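Long-range contact in carbohydrate binding protein, putative, cpb33A (Cellvibrio japonicus, PDB 5FJQ), which probably cleaves chitin oxidatively as a lytic polysaccharide monooxygenase, this chain being its copper-binding family AA10 domain from a longer protein: residues Q126-D130 / H142-P147. Sequence-based numbering, arbitrary orientation.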
loop_
_atom_site.group_PDB
_atom_site.type_symbol
_atom_site.label_atom_id
_atom_site.label_comp_id
_atom_site.label_asym_id
_atom_site.label_seq_id
_atom_site.Cartn_x
_atom_site.Cartn_y
_atom_site.Cartn_z
ATOM N N GLN A 126 11.387 4.497 -4.384
ATOM C CA GLN A 126 11.803 5.882 -4.627
ATOM C C GLN A 126 10.639 6.739 -4.174
ATOM O O GLN A 126 9.499 6.475 -4.613
ATOM C CB GLN A 126 11.976 5.999 -6.134
ATOM C CG GLN A 126 11.948 7.383 -6.712
ATOM C CD GLN A 126 12.550 7.333 -8.079
ATOM O OE1 GLN A 126 11.881 7.000 -9.076
ATOM N NE2 GLN A 126 13.848 7.595 -8.135
ATOM N N LEU A 127 10.882 7.785 -3.377
ATOM C CA LEU A 127 9.797 8.764 -3.084
ATOM C C LEU A 127 9.185 9.507 -4.293
ATOM O O LEU A 127 9.868 10.217 -5.054
ATOM C CB LEU A 127 10.265 9.836 -2.109
ATOM C CG LEU A 127 9.197 10.747 -1.502
ATOM C CD1 LEU A 127 8.258 9.989 -0.520
ATOM C CD2 LEU A 127 9.876 11.908 -0.790
ATOM N N ILE A 128 7.858 9.421 -4.442
ATOM C CA ILE A 128 7.285 10.089 -5.550
ATOM C C ILE A 128 6.250 11.171 -5.148
ATOM O O ILE A 128 5.890 12.022 -5.980
ATOM C CB ILE A 128 6.865 9.143 -6.702
ATOM C CG1 ILE A 128 5.790 8.103 -6.283
ATOM C CG2 ILE A 128 8.141 8.586 -7.404
ATOM C CD1 ILE A 128 4.930 7.616 -7.456
ATOM N N HIS A 129 5.842 11.141 -3.875
ATOM C CA HIS A 129 4.890 12.116 -3.383
ATOM C C HIS A 129 4.907 12.237 -1.863
ATOM O O HIS A 129 4.978 11.214 -1.118
ATOM C CB HIS A 129 3.443 11.778 -3.879
ATOM C CG HIS A 129 2.430 12.829 -3.553
ATOM N ND1 HIS A 129 2.252 13.952 -4.344
ATOM C CD2 HIS A 129 1.568 12.965 -2.508
ATOM C CE1 HIS A 129 1.307 14.712 -3.817
ATOM N NE2 HIS A 129 0.870 14.136 -2.712
ATOM N N ASP A 130 4.692 13.469 -1.407
ATOM C CA ASP A 130 4.542 13.761 0.022
ATOM C C ASP A 130 3.445 14.797 0.151
ATOM O O ASP A 130 3.476 15.926 -0.454
ATOM C CB ASP A 130 5.889 14.198 0.630
ATOM C CG ASP A 130 5.843 14.400 2.126
ATOM O OD1 ASP A 130 4.817 14.733 2.710
ATOM O OD2 ASP A 130 6.877 14.224 2.756
ATOM N N HIS A 142 -4.646 12.457 -3.026
ATOM C CA HIS A 142 -3.324 12.911 -3.383
ATOM C C HIS A 142 -3.161 12.729 -4.891
ATOM O O HIS A 142 -3.301 11.655 -5.413
ATOM C CB HIS A 142 -2.333 12.097 -2.559
ATOM C CG HIS A 142 -2.685 12.073 -1.108
ATOM N ND1 HIS A 142 -3.070 10.919 -0.450
ATOM C CD2 HIS A 142 -2.766 13.069 -0.199
ATOM C CE1 HIS A 142 -3.369 11.211 0.805
ATOM N NE2 HIS A 142 -3.160 12.501 0.994
ATOM N N ASN A 143 -2.935 13.835 -5.602
ATOM C CA ASN A 143 -2.649 13.725 -6.992
ATOM C C ASN A 143 -1.176 13.477 -7.276
ATOM O O ASN A 143 -0.443 14.458 -7.440
ATOM C CB ASN A 143 -2.947 15.048 -7.625
ATOM C CG ASN A 143 -4.143 14.987 -8.528
ATOM O OD1 ASN A 143 -5.250 14.575 -8.096
ATOM N ND2 ASN A 143 -3.943 15.393 -9.795
ATOM N N VAL A 144 -0.788 12.222 -7.433
ATOM C CA VAL A 144 0.634 11.789 -7.344
ATOM C C VAL A 144 1.124 11.921 -8.738
ATOM O O VAL A 144 0.367 11.581 -9.676
ATOM C CB VAL A 144 0.714 10.305 -6.907
ATOM C CG1 VAL A 144 2.156 9.769 -6.892
ATOM C CG2 VAL A 144 0.072 10.171 -5.543
ATOM N N ILE A 145 2.319 12.492 -8.944
ATOM C CA ILE A 145 2.801 12.532 -10.306
ATOM C C ILE A 145 3.613 11.242 -10.570
ATOM O O ILE A 145 4.691 11.018 -9.972
ATOM C CB ILE A 145 3.570 13.850 -10.673
ATOM C CG1 ILE A 145 2.787 15.138 -10.341
ATOM C CG2 ILE A 145 4.159 13.815 -12.083
ATOM C CD1 ILE A 145 1.308 15.197 -10.712
ATOM N N LEU A 146 3.100 10.373 -11.439
ATOM C CA LEU A 146 3.789 9.102 -11.760
ATOM C C LEU A 146 4.938 9.398 -12.694
ATOM O O LEU A 146 4.750 10.113 -13.724
ATOM C CB LEU A 146 2.834 8.094 -12.384
ATOM C CG LEU A 146 1.636 7.811 -11.487
ATOM C CD1 LEU A 146 0.495 7.189 -12.315
ATOM C CD2 LEU A 146 1.991 6.977 -10.265
ATOM N N PRO A 147 6.145 8.904 -12.338
ATOM C CA PRO A 147 7.286 9.136 -13.212
ATOM C C PRO A 147 7.210 8.260 -14.464
ATOM O O PRO A 147 6.375 7.339 -14.531
ATOM C CB PRO A 147 8.484 8.730 -12.335
ATOM C CG PRO A 147 7.943 7.605 -11.468
ATOM C CD PRO A 147 6.478 7.989 -11.209
HETATM O O HOH W 1 3.829 13.720 -6.691
HETATM O O HOH W 2 6.763 12.535 -8.491
#
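I128 and V144 make the tightest touch between two edge strands that belong to different sheets of the LPMO β-sandwich: CD1 of I128 meets CG1 of V144 at 3.6 Å, the two side chains crossing at about a right angle. With CG1 of I128 set between the backbone N and the carbonyl carbon (chi1 61°), the long branch is carried toward V144, and CD1 also meets L146 CD2 and P147 CD, both at 4.1 Å. Branched and cyclic hydrocarbons suit this spot because they pack against one another between the sheets without needing polar partners. I128 and H129 both lie opposite Y107 in a classic β bulge, so two consecutive side chains point toward strand 139-146. CG2 of V144 lies over one face of the H129 ring, while NE2 of H129 approaches CB of H142 at 3.8 Å. H142 ND1 is hydrogen-bonded to the hydroxyl OH of Y107. Beside the exposed I145 the backbones stand farther apart (I128 CA to I145 CA 7.0 Å), and water bridges them. One molecule accepts from I145 N (3.0 Å), donates to I128 O (2.8 Å) and bonds H129 ND1 in the plane of the imidazole, a group suited to packing a face on a methyl while its edge nitrogen binds water. A second donates to both I128 O and I145 O. Thus I128 O, directed toward the 142-147 strand, accepts a hydrogen from each water. The chemistry implies sheets joined by apolar contact around I128 and V144 and by two water bridges beside I145.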